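Local coordinates for protein hydroxyglutarate synthase (Pseudomonas putida, PDB 6W1H) that catalyses the iron(II)-dependent decarboxylation and hydroxylation of 2-oxoadipate with dioxygen to give D-2-hydroxyglutarate, in D-lysine catabolism, at residues 22-27 against 289-294; 66-71 against 228-233; 72-77 against 214-219; 125-130 against 395-400. All blocks are in the same frame, centred on the assembly; numbering follows the deposited sequence.

Contact 1: residues 22-27 against 289-294. With NI (nickel (II) ion), chain B; OOG (2-oxoadipic acid), chain C.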
# COMPACT_ATOMS: atom_id res chain seq x y z
N LEU A 22 0.56 0.91 16.62
CA LEU A 22 0.16 1.13 18.01
C LEU A 22 -0.52 2.49 18.17
O LEU A 22 -1.55 2.60 18.84
CB LEU A 22 1.38 1.02 18.91
CG LEU A 22 1.21 1.16 20.41
CD1 LEU A 22 0.53 -0.07 21.01
CD2 LEU A 22 2.58 1.37 21.06
N MET A 23 0.04 3.54 17.56
CA MET A 23 -0.57 4.86 17.65
C MET A 23 -1.95 4.88 17.01
O MET A 23 -2.89 5.44 17.57
CB MET A 23 0.34 5.88 16.96
CG MET A 23 -0.21 7.28 16.92
SD MET A 23 0.89 8.51 16.19
CE MET A 23 0.76 8.06 14.48
N TYR A 24 -2.07 4.32 15.80
CA TYR A 24 -3.35 4.32 15.10
C TYR A 24 -4.39 3.52 15.87
O TYR A 24 -5.57 3.91 15.91
CB TYR A 24 -3.14 3.75 13.70
CG TYR A 24 -4.35 3.79 12.80
CD1 TYR A 24 -4.95 4.99 12.44
CD2 TYR A 24 -4.92 2.61 12.34
CE1 TYR A 24 -6.07 5.01 11.64
CE2 TYR A 24 -6.04 2.63 11.53
CZ TYR A 24 -6.59 3.82 11.17
OH TYR A 24 -7.70 3.82 10.35
N LYS A 25 -3.99 2.41 16.49
CA LYS A 25 -4.93 1.62 17.27
C LYS A 25 -5.44 2.41 18.49
O LYS A 25 -6.62 2.31 18.87
CB LYS A 25 -4.27 0.32 17.71
CG LYS A 25 -5.21 -0.61 18.46
CD LYS A 25 -4.51 -1.88 18.91
CE LYS A 25 -5.22 -2.49 20.12
NZ LYS A 25 -4.87 -3.90 20.36
N GLN A 26 -4.56 3.18 19.13
CA GLN A 26 -5.01 4.06 20.21
C GLN A 26 -6.01 5.09 19.71
O GLN A 26 -7.01 5.37 20.37
CB GLN A 26 -3.79 4.70 20.86
CG GLN A 26 -4.10 5.82 21.83
CD GLN A 26 -4.04 7.20 21.18
OE1 GLN A 26 -3.00 7.61 20.63
NE2 GLN A 26 -5.15 7.94 21.24
N GLU A 27 -5.77 5.66 18.53
CA GLU A 27 -6.66 6.67 17.98
C GLU A 27 -7.98 6.07 17.47
O GLU A 27 -9.02 6.73 17.54
CB GLU A 27 -5.96 7.37 16.81
CG GLU A 27 -4.75 8.20 17.19
CD GLU A 27 -4.09 8.91 16.02
OE1 GLU A 27 -4.52 8.68 14.86
OE2 GLU A 27 -3.14 9.69 16.26
N THR A 289 -15.78 14.73 11.40
CA THR A 289 -15.19 14.16 10.20
C THR A 289 -14.97 12.67 10.43
O THR A 289 -14.57 12.25 11.52
CB THR A 289 -13.88 14.87 9.83
OG1 THR A 289 -13.48 14.46 8.52
CG2 THR A 289 -12.77 14.54 10.82
N ALA A 290 -15.23 11.88 9.41
CA ALA A 290 -15.15 10.43 9.53
C ALA A 290 -13.76 9.94 9.14
O ALA A 290 -13.16 10.42 8.18
CB ALA A 290 -16.19 9.76 8.62
N ARG A 291 -13.25 8.99 9.92
CA ARG A 291 -12.04 8.24 9.58
C ARG A 291 -12.47 6.85 9.11
O ARG A 291 -13.29 6.19 9.75
CB ARG A 291 -11.13 8.12 10.81
CG ARG A 291 -10.75 9.47 11.41
CD ARG A 291 -9.63 9.35 12.43
NE ARG A 291 -8.35 9.08 11.79
CZ ARG A 291 -7.19 8.96 12.43
NH1 ARG A 291 -7.14 9.06 13.75
NH2 ARG A 291 -6.08 8.76 11.75
N PHE A 292 -11.94 6.43 7.96
CA PHE A 292 -12.30 5.17 7.35
C PHE A 292 -11.18 4.17 7.49
O PHE A 292 -10.00 4.52 7.49
CB PHE A 292 -12.66 5.36 5.88
CG PHE A 292 -13.91 6.16 5.68
CD1 PHE A 292 -13.86 7.54 5.59
CD2 PHE A 292 -15.13 5.54 5.58
CE1 PHE A 292 -15.02 8.29 5.44
CE2 PHE A 292 -16.30 6.28 5.41
CZ PHE A 292 -16.24 7.65 5.34
N GLY A 293 -11.55 2.90 7.66
CA GLY A 293 -10.63 1.80 7.72
C GLY A 293 -10.67 0.98 6.44
O GLY A 293 -11.54 1.14 5.58
N GLU A 294 -9.72 0.05 6.33
CA GLU A 294 -9.56 -0.73 5.13
C GLU A 294 -8.92 -2.07 5.44
O GLU A 294 -8.21 -2.24 6.44
CB GLU A 294 -8.67 0.07 4.17
CG GLU A 294 -8.40 -0.54 2.81
CD GLU A 294 -7.70 0.44 1.92
OE1 GLU A 294 -6.47 0.56 2.03
OE2 GLU A 294 -8.37 1.15 1.18
NI NI B . -5.32 2.06 1.27
C2 OOG C . -6.16 6.42 -0.82
C3 OOG C . -4.68 6.17 -1.08
C4 OOG C . -4.48 4.87 -1.84
C6 OOG C . -4.89 2.30 -1.47
O4 OOG C . -4.85 2.12 -2.74
O3 OOG C . -5.16 1.36 -0.65
C5 OOG C . -4.59 3.66 -0.89
C1 OOG C . -6.40 7.85 -0.30
O1 OOG C . -7.52 8.26 -0.20
O2 OOG C . -5.35 8.70 0.06
O5 OOG C . -4.44 3.73 0.29
O HOH W 1 -8.68 6.03 9.36
O HOH W 2 -3.19 9.61 12.65
O HOH W 3 -8.72 9.28 16.24
O HOH W 4 -7.33 3.09 0.35

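Contact 2: residues 66-71 against 228-233. With NI (nickel (II) ion), chain B; OOG (2-oxoadipic acid), chain C.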
# COMPACT_ATOMS: atom_id res chain seq x y z
N ASP A 66 2.13 -11.26 9.67
CA ASP A 66 1.37 -10.79 10.82
C ASP A 66 1.47 -9.28 10.97
O ASP A 66 0.51 -8.62 11.37
CB ASP A 66 1.85 -11.50 12.08
CG ASP A 66 1.19 -10.98 13.33
OD1 ASP A 66 -0.05 -11.11 13.46
OD2 ASP A 66 1.91 -10.44 14.20
N GLN A 67 2.63 -8.70 10.68
CA GLN A 67 2.84 -7.27 10.85
C GLN A 67 2.71 -6.46 9.57
O GLN A 67 2.92 -5.23 9.61
CB GLN A 67 4.23 -7.04 11.48
CG GLN A 67 4.33 -7.58 12.88
CD GLN A 67 3.41 -6.85 13.83
OE1 GLN A 67 3.52 -5.64 13.98
NE2 GLN A 67 2.50 -7.57 14.47
N GLU A 68 2.36 -7.10 8.45
CA GLU A 68 2.34 -6.44 7.15
C GLU A 68 1.21 -5.42 7.08
O GLU A 68 0.05 -5.75 7.32
CB GLU A 68 2.16 -7.50 6.05
CG GLU A 68 1.99 -6.91 4.67
CD GLU A 68 2.41 -7.87 3.55
OE1 GLU A 68 2.82 -9.01 3.85
OE2 GLU A 68 2.29 -7.48 2.37
N ARG A 69 1.57 -4.18 6.72
CA ARG A 69 0.61 -3.09 6.64
C ARG A 69 0.98 -2.15 5.51
O ARG A 69 2.13 -2.08 5.07
CB ARG A 69 0.60 -2.27 7.94
CG ARG A 69 -0.07 -2.95 9.12
CD ARG A 69 0.24 -2.21 10.39
NE ARG A 69 1.65 -2.33 10.75
CZ ARG A 69 2.12 -3.23 11.59
NH1 ARG A 69 1.28 -4.10 12.19
NH2 ARG A 69 3.43 -3.28 11.89
N HIS A 70 -0.00 -1.36 5.07
CA HIS A 70 0.23 -0.15 4.29
C HIS A 70 -0.42 1.02 5.02
O HIS A 70 -1.37 0.85 5.78
CB HIS A 70 -0.16 -0.23 2.81
CG HIS A 70 -1.60 0.07 2.48
ND1 HIS A 70 -2.45 -0.88 1.98
CD2 HIS A 70 -2.29 1.24 2.46
CE1 HIS A 70 -3.63 -0.34 1.72
NE2 HIS A 70 -3.55 0.95 1.99
N GLY A 71 0.15 2.19 4.86
CA GLY A 71 -0.47 3.42 5.29
C GLY A 71 -0.76 4.29 4.09
O GLY A 71 -0.19 4.08 3.01
N THR A 228 -3.76 -0.29 6.75
CA THR A 228 -4.44 -1.47 6.24
C THR A 228 -3.62 -2.71 6.53
O THR A 228 -2.49 -2.80 6.03
CB THR A 228 -4.62 -1.31 4.72
OG1 THR A 228 -5.36 -0.11 4.53
CG2 THR A 228 -5.34 -2.50 4.12
N PRO A 229 -4.15 -3.66 7.29
CA PRO A 229 -3.47 -4.95 7.46
C PRO A 229 -3.76 -5.87 6.29
O PRO A 229 -4.67 -5.65 5.50
CB PRO A 229 -4.09 -5.50 8.76
CG PRO A 229 -5.47 -4.92 8.80
CD PRO A 229 -5.41 -3.59 8.07
N ARG A 230 -2.99 -6.95 6.21
CA ARG A 230 -3.11 -7.93 5.14
C ARG A 230 -3.79 -9.19 5.67
O ARG A 230 -3.32 -9.81 6.63
CB ARG A 230 -1.73 -8.27 4.59
CG ARG A 230 -1.77 -9.34 3.51
CD ARG A 230 -0.38 -9.67 3.01
NE ARG A 230 -0.40 -10.78 2.06
CZ ARG A 230 0.68 -11.40 1.59
NH1 ARG A 230 1.90 -11.01 1.96
NH2 ARG A 230 0.53 -12.39 0.72
N THR A 231 -4.87 -9.61 5.01
CA THR A 231 -5.51 -10.87 5.30
C THR A 231 -5.26 -11.83 4.15
O THR A 231 -5.10 -11.42 3.00
CB THR A 231 -7.01 -10.72 5.55
OG1 THR A 231 -7.57 -12.00 5.87
CG2 THR A 231 -7.73 -10.18 4.33
N LEU A 232 -5.24 -13.13 4.47
CA LEU A 232 -5.16 -14.18 3.47
C LEU A 232 -6.49 -14.48 2.79
O LEU A 232 -6.48 -15.21 1.80
CB LEU A 232 -4.59 -15.45 4.10
CG LEU A 232 -3.14 -15.33 4.63
CD1 LEU A 232 -2.71 -16.64 5.26
CD2 LEU A 232 -2.17 -14.93 3.55
N ASP A 233 -7.62 -13.98 3.30
CA ASP A 233 -8.92 -14.31 2.70
C ASP A 233 -9.91 -13.17 2.96
O ASP A 233 -10.55 -13.12 4.02
CB ASP A 233 -9.43 -15.64 3.23
CG ASP A 233 -10.67 -16.11 2.54
OD1 ASP A 233 -11.33 -15.27 1.88
OD2 ASP A 233 -10.99 -17.33 2.67
NI NI B . -5.32 2.06 1.27
C2 OOG C . -6.16 6.42 -0.82
C3 OOG C . -4.68 6.17 -1.08
C4 OOG C . -4.48 4.87 -1.84
C6 OOG C . -4.89 2.30 -1.47
O4 OOG C . -4.85 2.12 -2.74
O3 OOG C . -5.16 1.36 -0.65
C5 OOG C . -4.59 3.66 -0.89
C1 OOG C . -6.40 7.85 -0.30
O1 OOG C . -7.52 8.26 -0.20
O2 OOG C . -5.35 8.70 0.06
O5 OOG C . -4.44 3.73 0.29
O HOH W 4 -7.33 3.09 0.35

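Contact 3: residues 72-77 against 214-219. With OOG (2-oxoadipic acid), chain C.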
# COMPACT_ATOMS: atom_id res chain seq x y z
N ALA A 72 -1.61 5.30 4.28
CA ALA A 72 -1.87 6.29 3.26
C ALA A 72 -1.87 7.66 3.90
O ALA A 72 -2.48 7.85 4.95
CB ALA A 72 -3.23 6.05 2.60
N ILE A 73 -1.19 8.61 3.25
CA ILE A 73 -1.09 9.97 3.74
C ILE A 73 -1.22 10.92 2.56
O ILE A 73 -1.02 10.54 1.41
CB ILE A 73 0.23 10.25 4.49
CG1 ILE A 73 1.43 10.05 3.57
CG2 ILE A 73 0.33 9.37 5.71
CD1 ILE A 73 2.75 10.44 4.19
N ARG A 74 -1.53 12.18 2.89
CA ARG A 74 -1.64 13.25 1.91
C ARG A 74 -0.85 14.45 2.40
O ARG A 74 -0.94 14.82 3.57
CB ARG A 74 -3.09 13.66 1.69
CG ARG A 74 -3.97 12.56 1.18
CD ARG A 74 -5.15 12.36 2.07
NE ARG A 74 -6.11 11.40 1.53
CZ ARG A 74 -7.41 11.46 1.73
NH1 ARG A 74 -7.92 12.42 2.49
NH2 ARG A 74 -8.20 10.56 1.19
N VAL A 75 -0.03 15.03 1.51
CA VAL A 75 0.74 16.23 1.83
C VAL A 75 0.30 17.35 0.89
O VAL A 75 -0.35 17.13 -0.13
CB VAL A 75 2.26 16.00 1.75
CG1 VAL A 75 2.71 15.01 2.83
CG2 VAL A 75 2.67 15.52 0.37
N GLY A 76 0.67 18.58 1.26
CA GLY A 76 0.14 19.76 0.60
C GLY A 76 1.09 20.57 -0.24
O GLY A 76 0.64 21.42 -1.02
N THR A 77 2.39 20.37 -0.11
CA THR A 77 3.34 21.17 -0.86
C THR A 77 4.47 20.29 -1.40
O THR A 77 4.76 19.21 -0.87
CB THR A 77 3.99 22.29 -0.02
OG1 THR A 77 4.91 21.69 0.91
CG2 THR A 77 2.95 23.13 0.70
N ALA A 214 -10.02 20.05 2.67
CA ALA A 214 -10.02 20.36 4.10
C ALA A 214 -9.15 19.38 4.87
O ALA A 214 -8.44 19.77 5.80
CB ALA A 214 -11.45 20.35 4.65
N ASP A 215 -9.18 18.10 4.48
CA ASP A 215 -8.39 17.10 5.19
C ASP A 215 -6.90 17.45 5.16
O ASP A 215 -6.19 17.25 6.14
CB ASP A 215 -8.62 15.73 4.59
CG ASP A 215 -7.86 14.63 5.32
OD1 ASP A 215 -8.19 14.37 6.51
OD2 ASP A 215 -6.94 14.04 4.73
N VAL A 216 -6.42 17.94 4.02
CA VAL A 216 -5.02 18.32 3.90
C VAL A 216 -4.76 19.68 4.55
O VAL A 216 -3.81 19.84 5.33
CB VAL A 216 -4.63 18.33 2.41
CG1 VAL A 216 -3.24 18.95 2.22
CG2 VAL A 216 -4.66 16.91 1.84
N VAL A 217 -5.59 20.67 4.24
CA VAL A 217 -5.23 22.05 4.55
C VAL A 217 -5.55 22.42 6.00
O VAL A 217 -4.84 23.25 6.59
CB VAL A 217 -5.92 22.98 3.55
CG1 VAL A 217 -5.71 24.44 3.94
CG2 VAL A 217 -5.42 22.73 2.14
N ALA A 218 -6.58 21.85 6.59
CA ALA A 218 -7.10 22.35 7.86
C ALA A 218 -6.43 21.76 9.09
O ALA A 218 -6.83 22.10 10.21
CB ALA A 218 -8.60 22.09 7.93
N PHE A 219 -5.42 20.91 8.94
CA PHE A 219 -4.81 20.21 10.06
C PHE A 219 -3.32 20.50 10.13
O PHE A 219 -2.71 21.03 9.20
CB PHE A 219 -5.05 18.69 9.94
CG PHE A 219 -6.50 18.30 10.09
CD1 PHE A 219 -7.38 18.44 9.03
CD2 PHE A 219 -6.98 17.82 11.29
CE1 PHE A 219 -8.71 18.10 9.16
CE2 PHE A 219 -8.31 17.48 11.43
CZ PHE A 219 -9.18 17.62 10.37
C2 OOG C . -6.16 6.42 -0.82
C3 OOG C . -4.68 6.17 -1.08
C4 OOG C . -4.48 4.87 -1.84
C6 OOG C . -4.89 2.30 -1.47
O4 OOG C . -4.85 2.12 -2.74
O3 OOG C . -5.16 1.36 -0.65
C5 OOG C . -4.59 3.66 -0.89
C1 OOG C . -6.40 7.85 -0.30
O1 OOG C . -7.52 8.26 -0.20
O2 OOG C . -5.35 8.70 0.06
O5 OOG C . -4.44 3.73 0.29

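Contact 4: residues 125-130 against 395-400. With OOG (2-oxoadipic acid), chain C.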
# COMPACT_ATOMS: atom_id res chain seq x y z
N PRO A 125 7.54 -5.28 4.92
CA PRO A 125 6.98 -4.80 3.66
C PRO A 125 6.17 -3.52 3.81
O PRO A 125 5.34 -3.20 2.95
CB PRO A 125 6.06 -5.96 3.24
CG PRO A 125 5.55 -6.47 4.56
CD PRO A 125 6.70 -6.31 5.54
N PHE A 126 6.39 -2.78 4.89
CA PHE A 126 5.61 -1.57 5.13
C PHE A 126 5.75 -0.62 3.96
O PHE A 126 6.84 -0.41 3.43
CB PHE A 126 6.10 -0.89 6.39
CG PHE A 126 5.26 0.28 6.83
CD1 PHE A 126 3.91 0.14 7.00
CD2 PHE A 126 5.82 1.51 7.08
CE1 PHE A 126 3.13 1.18 7.43
CE2 PHE A 126 5.03 2.56 7.52
CZ PHE A 126 3.68 2.39 7.67
N ARG A 127 4.63 -0.03 3.55
CA ARG A 127 4.55 0.85 2.38
C ARG A 127 3.62 2.01 2.75
O ARG A 127 2.69 1.80 3.47
CB ARG A 127 4.04 0.10 1.14
CG ARG A 127 3.16 -1.07 1.49
CD ARG A 127 2.39 -1.74 0.41
NE ARG A 127 2.92 -3.07 0.32
CZ ARG A 127 2.57 -4.05 1.11
NH1 ARG A 127 3.02 -5.25 0.89
NH2 ARG A 127 1.73 -3.87 2.09
N VAL A 128 3.93 3.19 2.29
CA VAL A 128 3.08 4.35 2.53
C VAL A 128 2.73 5.00 1.19
O VAL A 128 3.60 5.58 0.54
CB VAL A 128 3.68 5.36 3.52
CG1 VAL A 128 2.75 6.58 3.66
CG2 VAL A 128 3.92 4.72 4.89
N PHE A 129 1.46 4.90 0.80
CA PHE A 129 0.98 5.58 -0.39
C PHE A 129 0.85 7.05 -0.05
O PHE A 129 0.17 7.39 0.92
CB PHE A 129 -0.36 5.01 -0.79
CG PHE A 129 -0.86 5.46 -2.13
CD1 PHE A 129 -1.55 6.66 -2.26
CD2 PHE A 129 -0.66 4.68 -3.26
CE1 PHE A 129 -2.05 7.07 -3.50
CE2 PHE A 129 -1.15 5.08 -4.50
CZ PHE A 129 -1.86 6.28 -4.62
N THR A 130 1.55 7.90 -0.79
CA THR A 130 1.69 9.31 -0.46
C THR A 130 1.21 10.18 -1.61
O THR A 130 1.76 10.13 -2.72
CB THR A 130 3.16 9.61 -0.14
OG1 THR A 130 3.60 8.76 0.92
CG2 THR A 130 3.29 11.06 0.26
N VAL A 395 4.60 -11.73 -4.75
CA VAL A 395 3.50 -10.95 -4.20
C VAL A 395 3.55 -9.48 -4.64
O VAL A 395 4.62 -8.86 -4.73
CB VAL A 395 3.47 -11.10 -2.67
CG1 VAL A 395 4.74 -10.53 -2.01
CG2 VAL A 395 2.22 -10.42 -2.10
N TYR A 396 2.36 -8.94 -4.88
CA TYR A 396 2.17 -7.56 -5.30
C TYR A 396 2.36 -6.61 -4.12
O TYR A 396 1.73 -6.76 -3.07
CB TYR A 396 0.76 -7.40 -5.86
CG TYR A 396 0.53 -6.09 -6.58
CD1 TYR A 396 1.32 -5.72 -7.66
CD2 TYR A 396 -0.48 -5.22 -6.18
CE1 TYR A 396 1.13 -4.53 -8.32
CE2 TYR A 396 -0.70 -4.02 -6.85
CZ TYR A 396 0.11 -3.69 -7.92
OH TYR A 396 -0.07 -2.50 -8.59
N GLU A 397 3.19 -5.59 -4.33
CA GLU A 397 3.59 -4.64 -3.30
C GLU A 397 3.02 -3.25 -3.53
O GLU A 397 3.26 -2.35 -2.73
CB GLU A 397 5.12 -4.53 -3.25
CG GLU A 397 5.83 -5.83 -3.07
CD GLU A 397 5.73 -6.37 -1.66
OE1 GLU A 397 5.16 -5.67 -0.79
OE2 GLU A 397 6.21 -7.50 -1.44
N ASP A 398 2.25 -3.04 -4.60
CA ASP A 398 1.80 -1.72 -4.99
C ASP A 398 0.30 -1.57 -4.77
O ASP A 398 -0.25 -2.22 -3.87
CB ASP A 398 2.25 -1.44 -6.41
CG ASP A 398 3.74 -1.58 -6.57
OD1 ASP A 398 4.44 -0.78 -5.94
OD2 ASP A 398 4.17 -2.53 -7.30
N PHE A 399 -0.34 -0.71 -5.55
CA PHE A 399 -1.71 -0.29 -5.28
C PHE A 399 -2.53 -0.23 -6.56
O PHE A 399 -2.01 0.02 -7.64
CB PHE A 399 -1.70 1.08 -4.57
CG PHE A 399 -0.99 1.07 -3.27
CD1 PHE A 399 0.38 1.24 -3.21
CD2 PHE A 399 -1.69 0.85 -2.10
CE1 PHE A 399 1.04 1.20 -1.97
CE2 PHE A 399 -1.05 0.81 -0.88
CZ PHE A 399 0.31 0.99 -0.82
N LEU A 400 -3.81 -0.52 -6.45
CA LEU A 400 -4.68 -0.51 -7.62
C LEU A 400 -4.72 0.84 -8.33
O LEU A 400 -4.64 0.84 -9.57
CB LEU A 400 -6.09 -0.99 -7.25
CG LEU A 400 -6.20 -2.42 -6.73
CD1 LEU A 400 -7.66 -2.68 -6.33
CD2 LEU A 400 -5.72 -3.40 -7.73
C2 OOG C . -6.16 6.42 -0.82
C3 OOG C . -4.68 6.17 -1.08
C4 OOG C . -4.48 4.87 -1.84
C6 OOG C . -4.89 2.30 -1.47
O4 OOG C . -4.85 2.12 -2.74
O3 OOG C . -5.16 1.36 -0.65
C5 OOG C . -4.59 3.66 -0.89
C1 OOG C . -6.40 7.85 -0.30
O1 OOG C . -7.52 8.26 -0.20
O2 OOG C . -5.35 8.70 0.06
O5 OOG C . -4.44 3.73 0.29
O HOH W 5 6.14 -3.14 0.34

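Contact 1: residues 22-27 against 289-294
E27 OE1 is gripped by two donors: R291 NH1, 2.9 Å away in a salt bridge with an N-H...O angle of 171°, and a water whose oxygen lies 2.7 Å from OE1. OE1 sits in the plane of the guanidinium, yet NH1 meets it from above the carboxylate, 41° out of that plane, so the two flat groups are well tilted against each other. The same water accepts from R291 NH2, and a second water runs from R291 NH1 to the E27 carbonyl oxygen. NH2 also donates to the carbonyl of I224.

The axes of segments 22-27 and 289-294 approach to 12.0 Å, so long side chains and water carry the contact between helix 9-27 and the two-stranded antiparallel sheet of strand 287-298. With Y24 CG anti to the backbone N (chi1 -175°), the Y24 and R291 side chains run past each other in opposite directions, ring and guanidinium planes steeply inclined. CE1 lies over a guanidinium face, 3.8 Å from NH2, while NH2 itself sits at the ring edge, so the guanidinium does not lie over the tyrosine ring face. Y24 OH is 2.6 Å from a water oxygen, and that water lies 2.7 Å from F292 O, to which it can donate. Farther along the strand, E294 OE1 ligates the nickel ion at 2.0 Å, in the enzyme's iron(II) site, together with H70 and H226.

Contact 2: residues 66-71 against 228-233
H70 and T228 form a hydrogen-bonded antiparallel pair that joins strand 69-75 to the edge strand 226-229. H70 N lies 3.0 Å from T228 O, and T228 N reaches H70 O at 2.8 Å; R69 and P229 make the next, non-hydrogen-bonded pair. This end is tight. T228 CB sits over one face of the imidazole of H70, 3.6 Å from its centroid in a CH-pi contact, and T228 OG1 turns to E294.

Beyond the pairing, buried charges take over. R230, extended from CG to NE with CG anti to its backbone N (chi1 177°), carries NH1 to E68 OE1 at 2.9 Å, on the syn side but 33° out of the carboxylate plane. R64 and R127 also bind this carboxylate, and E61 takes R230 NH2. Cutting E68 back to an alanine is likely to take one acidic partner from each of R230, R64 and R127 and to open a gap between the segments. The backbone link here is weak, R230 N to E68 O at 3.5 Å. Loosest is the exposed start, where D66 and Q67 point away from 228-233 and bond to each other. The H70 ring, its ND1 bonded to E296, places NE2 2.2 Å from the nickel ion.

Contact 3: residues 72-77 against 214-219
R74 and D215 cross at about a right angle, the planes of guanidinium and carboxylate standing 87° apart. R74 NH1 donates to D215 OD2 at 2.9 Å in a salt bridge, but the bond is bent (141°) and reaches OD2 from above the carboxylate plane. The R74 chain bends at chi2 (125°), away from a staggered value, and so brings its guanidinium between D215 and the substrate. There R74 NE lies 3.2 Å from O2 of 2-oxoadipate and NH2 2.8 Å from O1, so two nitrogens hold both oxygens of one carboxylate. This is the end of the substrate remote from the metal, which fits the role inferred for R74 in substrate specificity. D215, whose OD1 is bonded to H223, therefore probably helps to orient R74 from the second shell. A leucine in place of R74 would probably leave the substrate carboxylate and D215 without their charge mate.

V216 CG2 packs on R74 CB at 3.6 Å, while V216 CG1 meets G76 CA at 3.8 Å.

Helix 211-217 thus lies against the end of strand 69-75, with V216 also touching L133 of strand 127-133 and V217 packing on helices 141-153 and 200-209.

Contact 4: residues 125-130 against 395-400
F129 and F399 meet edge-to-face, with centroids 5.1 Å apart and planes at 70°, and together they wall one side of the bound 2-oxoadipate. The edge of F129 does the touching: its CD2 lies over the F399 ring, 3.6 Å from CD1. F129 offers a face to the substrate chain, its CD1 being 3.4 Å from C3 of 2-oxoadipate, while F399 CD2 is 3.5 Å from O4 at the metal-binding end. For F129 this follows from a CG anti to the backbone N (chi1 -170°), which carries the ring off the strand toward the ligand.

The next shell holds F399 in place. R127 CD comes within 3.6 Å of F399 CZ, R298 makes a cation-pi contact with the same ring, and H70 meets it edge-to-face; Y99 packs against F129. R127 is itself fixed by charge. Its NH1 donates to E397 OE1 at 2.8 Å (N-H...O 159°), on the syn side and with the two flat groups nearly coplanar, and has a second acidic partner in E68. P125 O lies above the centre of the guanidinium. A water lies within bonding distance of both P125 O and E397 OE1, and the fellow oxygen OE2 of E397 binds R64; R127 and E397 are both buried, and each has charged partners.

Segment 125-130 runs into strand 127-133, between strands 108-114 and 69-75 of the mixed sheet. Over it lies the irregular segment 395-400, which follows strand 389-393 and touches strand 108-114 through F399 on A112.

Overall arrangement
From the N terminus, the chain leaves helix 9-27 at 22-27 and returns to it at 289-294, so contact 1 closes a loop of 261 residues. Contact 2 is nested inside, bringing 228-233 back to 66-71, and contact 3 is nested in turn within contact 2, where 214-219 meets 72-77, the next part of strand 69-75. Contact 4 crosses all three: 125-130 lies within their loops, but its partner 395-400 comes after all of them. Contacts 2, 3 and 4 share the mixed sheet, whose strands 69-75 and 127-133 are neighbours, while contact 1 adds the two-stranded sheet. Contacts 1 and 2 supply metal ligands, and all four border the bound 2-oxoadipate.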